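Local atomic coordinates of transcriptional regulator (NtrC family) (Aquifex aeolicus, PDB entry 3DZD), a protein that probably couples ATP hydrolysis by an AAA+ domain to activation of sigma54-dependent transcription, under control of a receiver domain. Residues V168-H173 and G180-L185; V49-M54 and L99-S104. All blocks are in the same frame, centred on the assembly; numbering follows the deposited sequence.

Overall arrangement
The two contacts belong to different parts of the chain: contact 2 (49-54 with 99-104) falls in the receiver region, contact 1 (168-173 with 180-185) in the sigma-54 interaction region with its P-loop NTPase fold. Their centres are 43 Å apart, and with nearest atoms about 29 Å apart they do not touch; along the sequence contact 2 closes before contact 1 opens. Contact 1 lies near the nucleotide, the side chain of Ala169 being about 8 Å from the bound ADP. Contact 2 instead marks the probable phosphorylation site. One packs a helix on an edge strand by an aromatic ring; the other joins two strand ends by a salt bridge.

Contact 1: residues V168-H173 and G180-L185; sequences VARLIH and GAFVDL
Helix 168-173 and strand 182-185 run nearly antiparallel, their axes at 154° and 10.0 Å apart at closest, and the backbones come nearest at His173 and Phe182, with CA atoms 7.2 Å apart. Phe182 fills that interval. Its CA-CB bond points toward the helix, and CG, anti to the backbone N (chi1 -178°), carries the ring on between Arg170 and Ala169, against His173 CB. Arg170 covers one face: its CG sits 3.8 Å from the ring centroid, a CH-pi contact over the centre. The extended arginine then crosses the ring at about a right angle, its guanidinium tilted 42° from the ring plane with NH1 3.2 Å from Phe182 CD2. Ala169 CB meets Phe182 CZ at 3.9 Å, and His173 CB approaches Phe182 CD1 at 3.8 Å. Shortened to an alanine, Phe182 would probably leave the Arg170 chain without the face it lies on and a gap beside Ala169 and His173. At the guanidinium edge, in plane, a water accepts from Arg170 NH1 and donates to Phe182 O, while a salt bridge from NE to Glu166 further fixes the group. The His173 ring presents its edge to Gly180 O, with CE1 3.3 Å away, and ND1 is hydrogen-bonded to Thr225 on the adjoining strand. This is helix-on-sheet packing of an alpha/beta P-loop NTPase, joining helix 165-176 to the outermost strand 182-186 of the parallel sheet.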
ATOM      1  N   VAL A 168     -17.277   7.736   3.256  1.00 37.03           N
ATOM      2  CA  VAL A 168     -18.349   6.974   2.650  1.00 37.14           C
ATOM      3  C   VAL A 168     -17.833   6.272   1.393  1.00 37.19           C
ATOM      4  O   VAL A 168     -18.146   5.101   1.148  1.00 37.19           O
ATOM      5  CB  VAL A 168     -19.556   7.862   2.300  1.00 37.39           C
ATOM      6  CG1 VAL A 168     -20.631   7.038   1.602  1.00 37.73           C
ATOM      7  CG2 VAL A 168     -20.108   8.526   3.549  1.00 37.55           C
ATOM      8  N   ALA A 169     -17.042   6.998   0.610  1.00 37.25           N
ATOM      9  CA  ALA A 169     -16.440   6.473  -0.612  1.00 36.88           C
ATOM     10  C   ALA A 169     -15.546   5.246  -0.355  1.00 37.12           C
ATOM     11  O   ALA A 169     -15.627   4.253  -1.082  1.00 37.31           O
ATOM     12  CB  ALA A 169     -15.669   7.569  -1.333  1.00 37.21           C
ATOM     13  N   ARG A 170     -14.706   5.308   0.673  1.00 38.87           N
ATOM     14  CA  ARG A 170     -13.876   4.159   1.050  1.00 39.20           C
ATOM     15  C   ARG A 170     -14.714   2.989   1.526  1.00 46.69           C
ATOM     16  O   ARG A 170     -14.418   1.830   1.221  1.00 44.69           O
ATOM     17  CB  ARG A 170     -12.862   4.536   2.130  1.00 36.44           C
ATOM     18  CG  ARG A 170     -11.701   5.357   1.601  1.00 36.25           C
ATOM     19  CD  ARG A 170     -10.670   5.644   2.678  1.00 38.43           C
ATOM     20  NE  ARG A 170      -9.658   6.567   2.165  1.00 47.64           N
ATOM     21  CZ  ARG A 170      -8.639   6.198   1.386  1.00 50.59           C
ATOM     22  NH1 ARG A 170      -8.493   4.919   1.042  1.00 49.10           N
ATOM     23  NH2 ARG A 170      -7.767   7.103   0.958  1.00 43.06           N
ATOM     24  N   LEU A 171     -15.758   3.294   2.286  1.00 37.38           N
ATOM     25  CA  LEU A 171     -16.674   2.262   2.736  1.00 37.28           C
ATOM     26  C   LEU A 171     -17.243   1.553   1.530  1.00 41.17           C
ATOM     27  O   LEU A 171     -17.230   0.325   1.466  1.00 48.29           O
ATOM     28  CB  LEU A 171     -17.794   2.857   3.591  1.00 40.79           C
ATOM     29  CG  LEU A 171     -17.330   3.310   4.982  1.00 48.00           C
ATOM     30  CD1 LEU A 171     -18.483   3.905   5.791  1.00 43.49           C
ATOM     31  CD2 LEU A 171     -16.676   2.151   5.743  1.00 44.03           C
ATOM     32  N   ILE A 172     -17.731   2.332   0.565  1.00 38.34           N
ATOM     33  CA  ILE A 172     -18.337   1.779  -0.647  1.00 37.57           C
ATOM     34  C   ILE A 172     -17.350   0.868  -1.375  1.00 37.47           C
ATOM     35  O   ILE A 172     -17.695  -0.245  -1.758  1.00 39.95           O
ATOM     36  CB  ILE A 172     -18.814   2.901  -1.611  1.00 41.28           C
ATOM     37  CG1 ILE A 172     -20.066   3.599  -1.062  1.00 40.56           C
ATOM     38  CG2 ILE A 172     -19.078   2.342  -3.003  1.00 37.70           C
ATOM     39  CD1 ILE A 172     -20.403   4.892  -1.774  1.00 37.77           C
ATOM     40  N   HIS A 173     -16.125   1.347  -1.564  1.00 42.36           N
ATOM     41  CA  HIS A 173     -15.086   0.550  -2.196  1.00 38.33           C
ATOM     42  C   HIS A 173     -14.893  -0.761  -1.431  1.00 45.76           C
ATOM     43  O   HIS A 173     -15.001  -1.852  -1.998  1.00 44.90           O
ATOM     44  CB  HIS A 173     -13.779   1.334  -2.260  1.00 36.94           C
ATOM     45  CG  HIS A 173     -12.610   0.523  -2.729  1.00 43.80           C
ATOM     46  ND1 HIS A 173     -12.491   0.068  -4.025  1.00 44.78           N
ATOM     47  CD2 HIS A 173     -11.513   0.076  -2.070  1.00 42.13           C
ATOM     48  CE1 HIS A 173     -11.371  -0.623  -4.145  1.00 44.36           C
ATOM     49  NE2 HIS A 173     -10.758  -0.630  -2.974  1.00 39.99           N
ATOM     50  N   GLY A 180      -8.789  -3.940  -6.908  1.00 43.61           N
ATOM     51  CA  GLY A 180      -7.916  -2.837  -7.255  1.00 41.02           C
ATOM     52  C   GLY A 180      -7.868  -1.772  -6.172  1.00 38.08           C
ATOM     53  O   GLY A 180      -8.546  -1.876  -5.151  1.00 38.57           O
ATOM     54  N   ALA A 181      -7.076  -0.732  -6.415  1.00 41.47           N
ATOM     55  CA  ALA A 181      -6.802   0.285  -5.408  1.00 42.24           C
ATOM     56  C   ALA A 181      -7.888   1.352  -5.314  1.00 48.32           C
ATOM     57  O   ALA A 181      -8.707   1.516  -6.227  1.00 42.60           O
ATOM     58  CB  ALA A 181      -5.450   0.941  -5.681  1.00 38.35           C
ATOM     59  N   PHE A 182      -7.877   2.070  -4.193  1.00 40.39           N
ATOM     60  CA  PHE A 182      -8.715   3.248  -4.004  1.00 43.60           C
ATOM     61  C   PHE A 182      -7.866   4.458  -4.331  1.00 40.48           C
ATOM     62  O   PHE A 182      -6.953   4.809  -3.587  1.00 40.36           O
ATOM     63  CB  PHE A 182      -9.239   3.335  -2.568  1.00 43.84           C
ATOM     64  CG  PHE A 182     -10.166   4.512  -2.323  1.00 42.58           C
ATOM     65  CD1 PHE A 182     -11.539   4.393  -2.539  1.00 37.43           C
ATOM     66  CD2 PHE A 182      -9.664   5.737  -1.868  1.00 45.99           C
ATOM     67  CE1 PHE A 182     -12.392   5.471  -2.313  1.00 40.43           C
ATOM     68  CE2 PHE A 182     -10.511   6.821  -1.643  1.00 44.00           C
ATOM     69  CZ  PHE A 182     -11.876   6.690  -1.863  1.00 38.75           C
ATOM     70  N   VAL A 183      -8.157   5.080  -5.463  1.00 44.87           N
ATOM     71  CA  VAL A 183      -7.407   6.235  -5.927  1.00 41.73           C
ATOM     72  C   VAL A 183      -8.256   7.490  -5.727  1.00 42.06           C
ATOM     73  O   VAL A 183      -9.332   7.612  -6.305  1.00 45.53           O
ATOM     74  CB  VAL A 183      -7.069   6.079  -7.421  1.00 40.72           C
ATOM     75  CG1 VAL A 183      -6.309   7.282  -7.937  1.00 43.61           C
ATOM     76  CG2 VAL A 183      -6.278   4.811  -7.646  1.00 41.32           C
ATOM     77  N   ASP A 184      -7.811   8.421  -4.894  1.00 57.62           N
ATOM     78  CA  ASP A 184      -8.572   9.658  -4.777  1.00 57.25           C
ATOM     79  C   ASP A 184      -7.880  10.838  -5.447  1.00 62.20           C
ATOM     80  O   ASP A 184      -6.674  11.035  -5.316  1.00 63.10           O
ATOM     81  CB  ASP A 184      -8.982   9.957  -3.332  1.00 65.48           C
ATOM     82  CG  ASP A 184      -7.813  10.324  -2.443  1.00 74.16           C
ATOM     83  OD1 ASP A 184      -6.687  10.486  -2.957  1.00 74.53           O
ATOM     84  OD2 ASP A 184      -8.033  10.452  -1.215  1.00 82.02           O
ATOM     85  N   LEU A 185      -8.659  11.591  -6.211  1.00 55.63           N
ATOM     86  CA  LEU A 185      -8.170  12.799  -6.853  1.00 59.57           C
ATOM     87  C   LEU A 185      -8.971  14.005  -6.372  1.00 62.30           C
ATOM     88  O   LEU A 185     -10.204  14.025  -6.463  1.00 56.58           O
ATOM     89  CB  LEU A 185      -8.273  12.678  -8.373  1.00 51.58           C
ATOM     90  CG  LEU A 185      -7.902  13.956  -9.129  1.00 61.54           C
ATOM     91  CD1 LEU A 185      -6.547  14.488  -8.646  1.00 66.91           C
ATOM     92  CD2 LEU A 185      -7.884  13.728 -10.631  1.00 57.91           C
TER
HETATM   93  O   HOH W   1      -5.911   4.402  -0.861  1.00 58.21           O

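Contact 2: residues V49-M54 and L99-S104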
ATOM      1  N   VAL A  49       9.167 -26.995  -1.454  1.00 46.88           N
ATOM      2  CA  VAL A  49       9.198 -27.716  -2.715  1.00 47.00           C
ATOM      3  C   VAL A  49       8.821 -29.150  -2.417  1.00 48.06           C
ATOM      4  O   VAL A  49       9.569 -29.874  -1.748  1.00 48.48           O
ATOM      5  CB  VAL A  49      10.608 -27.705  -3.343  1.00 47.16           C
ATOM      6  CG1 VAL A  49      10.662 -28.625  -4.562  1.00 47.64           C
ATOM      7  CG2 VAL A  49      11.035 -26.291  -3.704  1.00 46.24           C
ATOM      8  N   LEU A  50       7.664 -29.566  -2.919  1.00 47.94           N
ATOM      9  CA  LEU A  50       7.074 -30.836  -2.515  1.00 48.74           C
ATOM     10  C   LEU A  50       6.856 -31.789  -3.684  1.00 50.26           C
ATOM     11  O   LEU A  50       6.311 -31.406  -4.718  1.00 49.03           O
ATOM     12  CB  LEU A  50       5.746 -30.575  -1.811  1.00 48.63           C
ATOM     13  CG  LEU A  50       4.838 -31.775  -1.543  1.00 53.34           C
ATOM     14  CD1 LEU A  50       5.362 -32.631  -0.389  1.00 52.38           C
ATOM     15  CD2 LEU A  50       3.437 -31.269  -1.248  1.00 49.24           C
ATOM     16  N   ASP A  51       7.285 -33.033  -3.518  1.00 50.20           N
ATOM     17  CA  ASP A  51       7.022 -34.046  -4.533  1.00 51.07           C
ATOM     18  C   ASP A  51       5.592 -34.569  -4.395  1.00 52.51           C
ATOM     19  O   ASP A  51       5.131 -34.857  -3.292  1.00 57.46           O
ATOM     20  CB  ASP A  51       8.036 -35.196  -4.463  1.00 55.08           C
ATOM     21  CG  ASP A  51       8.107 -35.985  -5.765  1.00 61.12           C
ATOM     22  OD1 ASP A  51       7.041 -36.371  -6.288  1.00 61.33           O
ATOM     23  OD2 ASP A  51       9.222 -36.217  -6.275  1.00 68.37           O
ATOM     24  N   VAL A  52       4.889 -34.667  -5.521  1.00 53.30           N
ATOM     25  CA  VAL A  52       3.512 -35.158  -5.537  1.00 62.31           C
ATOM     26  C   VAL A  52       3.391 -36.562  -4.950  1.00 65.67           C
ATOM     27  O   VAL A  52       2.358 -36.923  -4.389  1.00 70.21           O
ATOM     28  CB  VAL A  52       2.938 -35.171  -6.963  1.00 64.03           C
ATOM     29  CG1 VAL A  52       2.720 -33.750  -7.462  1.00 56.69           C
ATOM     30  CG2 VAL A  52       3.861 -35.946  -7.893  1.00 58.13           C
ATOM     31  N   TRP A  53       4.447 -37.357  -5.090  1.00 67.37           N
ATOM     32  CA  TRP A  53       4.451 -38.708  -4.539  1.00 71.90           C
ATOM     33  C   TRP A  53       5.495 -38.866  -3.438  1.00 70.26           C
ATOM     34  O   TRP A  53       6.658 -38.499  -3.605  1.00 66.67           O
ATOM     35  CB  TRP A  53       4.681 -39.758  -5.634  1.00 78.64           C
ATOM     36  CG  TRP A  53       4.788 -41.160  -5.090  1.00 84.85           C
ATOM     37  CD1 TRP A  53       3.779 -42.071  -4.965  1.00 83.55           C
ATOM     38  CD2 TRP A  53       5.970 -41.801  -4.584  1.00 81.59           C
ATOM     39  NE1 TRP A  53       4.258 -43.237  -4.419  1.00 86.39           N
ATOM     40  CE2 TRP A  53       5.598 -43.098  -4.176  1.00 85.12           C
ATOM     41  CE3 TRP A  53       7.303 -41.403  -4.439  1.00 81.90           C
ATOM     42  CZ2 TRP A  53       6.513 -44.001  -3.633  1.00 92.52           C
ATOM     43  CZ3 TRP A  53       8.210 -42.302  -3.897  1.00 86.83           C
ATOM     44  CH2 TRP A  53       7.810 -43.585  -3.501  1.00 89.46           C
HETATM   45  N   MSE A  54       5.061 -39.432  -2.318  1.00 73.45           N
HETATM   46  CA  MSE A  54       5.923 -39.664  -1.170  1.00 74.86           C
HETATM   47  C   MSE A  54       5.600 -41.032  -0.579  1.00 81.10           C
HETATM   48  O   MSE A  54       4.472 -41.512  -0.701  1.00 77.56           O
HETATM   49  CB  MSE A  54       5.710 -38.563  -0.128  1.00 69.13           C
HETATM   50  CG  MSE A  54       6.214 -37.200  -0.568  1.00 58.51           C
HETATM   51 SE   MSE A  54       8.159 -37.172  -0.748  0.82 67.01          SE
HETATM   52  CE  MSE A  54       8.678 -37.727   1.046  1.00 65.16           C
ATOM     53  N   LEU A  99       6.567 -28.013 -11.209  1.00 53.01           N
ATOM     54  CA  LEU A  99       7.622 -28.314 -12.157  1.00 57.64           C
ATOM     55  C   LEU A  99       7.499 -29.766 -12.624  1.00 62.04           C
ATOM     56  O   LEU A  99       7.360 -30.677 -11.809  1.00 64.58           O
ATOM     57  CB  LEU A  99       8.987 -28.107 -11.500  1.00 55.45           C
ATOM     58  CG  LEU A  99       9.432 -26.680 -11.184  1.00 53.16           C
ATOM     59  CD1 LEU A  99      10.505 -26.697 -10.120  1.00 53.47           C
ATOM     60  CD2 LEU A  99       9.925 -25.983 -12.441  1.00 51.02           C
ATOM     61  N   GLU A 100       7.544 -29.980 -13.933  1.00 51.36           N
ATOM     62  CA  GLU A 100       7.538 -31.333 -14.481  1.00 55.13           C
ATOM     63  C   GLU A 100       8.957 -31.837 -14.679  1.00 52.99           C
ATOM     64  O   GLU A 100       9.757 -31.200 -15.358  1.00 52.31           O
ATOM     65  CB  GLU A 100       6.790 -31.372 -15.814  1.00 59.45           C
ATOM     66  CG  GLU A 100       6.897 -32.708 -16.547  1.00 68.91           C
ATOM     67  CD  GLU A 100       6.095 -32.739 -17.841  1.00 72.41           C
ATOM     68  OE1 GLU A 100       5.697 -31.660 -18.336  1.00 69.68           O
ATOM     69  OE2 GLU A 100       5.863 -33.847 -18.362  1.00 77.00           O
ATOM     70  N   LYS A 101       9.273 -32.972 -14.070  1.00 61.75           N
ATOM     71  CA  LYS A 101      10.523 -33.657 -14.360  1.00 59.81           C
ATOM     72  C   LYS A 101      10.480 -34.118 -15.813  1.00 58.12           C
ATOM     73  O   LYS A 101       9.440 -34.560 -16.288  1.00 62.84           O
ATOM     74  CB  LYS A 101      10.711 -34.856 -13.431  1.00 56.86           C
ATOM     75  CG  LYS A 101      11.009 -34.483 -11.998  1.00 64.39           C
ATOM     76  CD  LYS A 101      11.668 -35.635 -11.258  1.00 67.91           C
ATOM     77  CE  LYS A 101      10.655 -36.547 -10.585  1.00 73.28           C
ATOM     78  NZ  LYS A 101      10.312 -36.090  -9.204  1.00 70.29           N
ATOM     79  N   PRO A 102      11.598 -33.972 -16.535  1.00 69.36           N
ATOM     80  CA  PRO A 102      12.807 -33.340 -16.015  1.00 70.15           C
ATOM     81  C   PRO A 102      12.750 -31.837 -16.254  1.00 65.49           C
ATOM     82  O   PRO A 102      12.020 -31.371 -17.134  1.00 65.37           O
ATOM     83  CB  PRO A 102      13.922 -33.950 -16.875  1.00 65.46           C
ATOM     84  CG  PRO A 102      13.214 -34.779 -17.956  1.00 68.74           C
ATOM     85  CD  PRO A 102      11.774 -34.384 -17.933  1.00 71.66           C
ATOM     86  N   PHE A 103      13.513 -31.085 -15.472  1.00 50.48           N
ATOM     87  CA  PHE A 103      13.593 -29.651 -15.653  1.00 48.81           C
ATOM     88  C   PHE A 103      15.015 -29.172 -15.406  1.00 48.83           C
ATOM     89  O   PHE A 103      15.765 -29.777 -14.642  1.00 49.16           O
ATOM     90  CB  PHE A 103      12.613 -28.945 -14.712  1.00 52.49           C
ATOM     91  CG  PHE A 103      12.781 -29.322 -13.275  1.00 48.18           C
ATOM     92  CD1 PHE A 103      13.784 -28.748 -12.508  1.00 48.00           C
ATOM     93  CD2 PHE A 103      11.937 -30.253 -12.686  1.00 51.37           C
ATOM     94  CE1 PHE A 103      13.941 -29.101 -11.179  1.00 50.42           C
ATOM     95  CE2 PHE A 103      12.086 -30.607 -11.361  1.00 48.88           C
ATOM     96  CZ  PHE A 103      13.089 -30.034 -10.606  1.00 48.85           C
ATOM     97  N   SER A 104      15.383 -28.078 -16.057  1.00 56.47           N
ATOM     98  CA  SER A 104      16.738 -27.561 -15.972  1.00 51.03           C
ATOM     99  C   SER A 104      16.966 -26.748 -14.694  1.00 50.73           C
ATOM    100  O   SER A 104      16.020 -26.410 -13.973  1.00 50.27           O
ATOM    101  CB  SER A 104      17.032 -26.694 -17.195  1.00 54.35           C
ATOM    102  OG  SER A 104      16.035 -25.697 -17.347  1.00 57.76           O
TER
HETATM  103  O   HOH W   2       7.950 -37.161  -8.592  1.00 87.84           O
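Asp51 and Lys101 meet through a single salt bridge, OD2 to NZ at 3.1 Å, although the nearest CA atoms of the two segments, those of Asp51 and Leu99, are 9.6 Å apart. The long lysine side chain spans the gap, and its bends at chi3 (-90°) and chi4 (-88°) steer NZ onto OD2; the two side chains cross at about a right angle. A water adds a second link between the same two groups, donating to Asp51 OD1 at 2.6 Å and accepting from Lys101 NZ at 2.7 Å. The tight part is concentrated on Asp51. Its OD1 also accepts from Trp53 N at 3.0 Å in an almost straight bond, on the anti side and 26° out of the carboxylate plane; this closes an Asx turn and limits rotation of the carboxylate. Asp51 at the end of strand 47-51, Lys101 just past strand 97-100 and nearby Asp7 match the acidic pocket of a CheY-like receiver, where Asp51 is probably the phosphate acceptor. The peptide bond between Lys101 and Pro102 is cis, as in other CheY-like receivers. Asp7 OD1 lies close to Asp51 OD2, and Lys101 also touches Asp7. Away from these charged groups the contact is sparse, with only 62 Å² buried in all. There the exposed Trp53 touches Asp8, and Phe103 packs on Phe108 of helix 105-119.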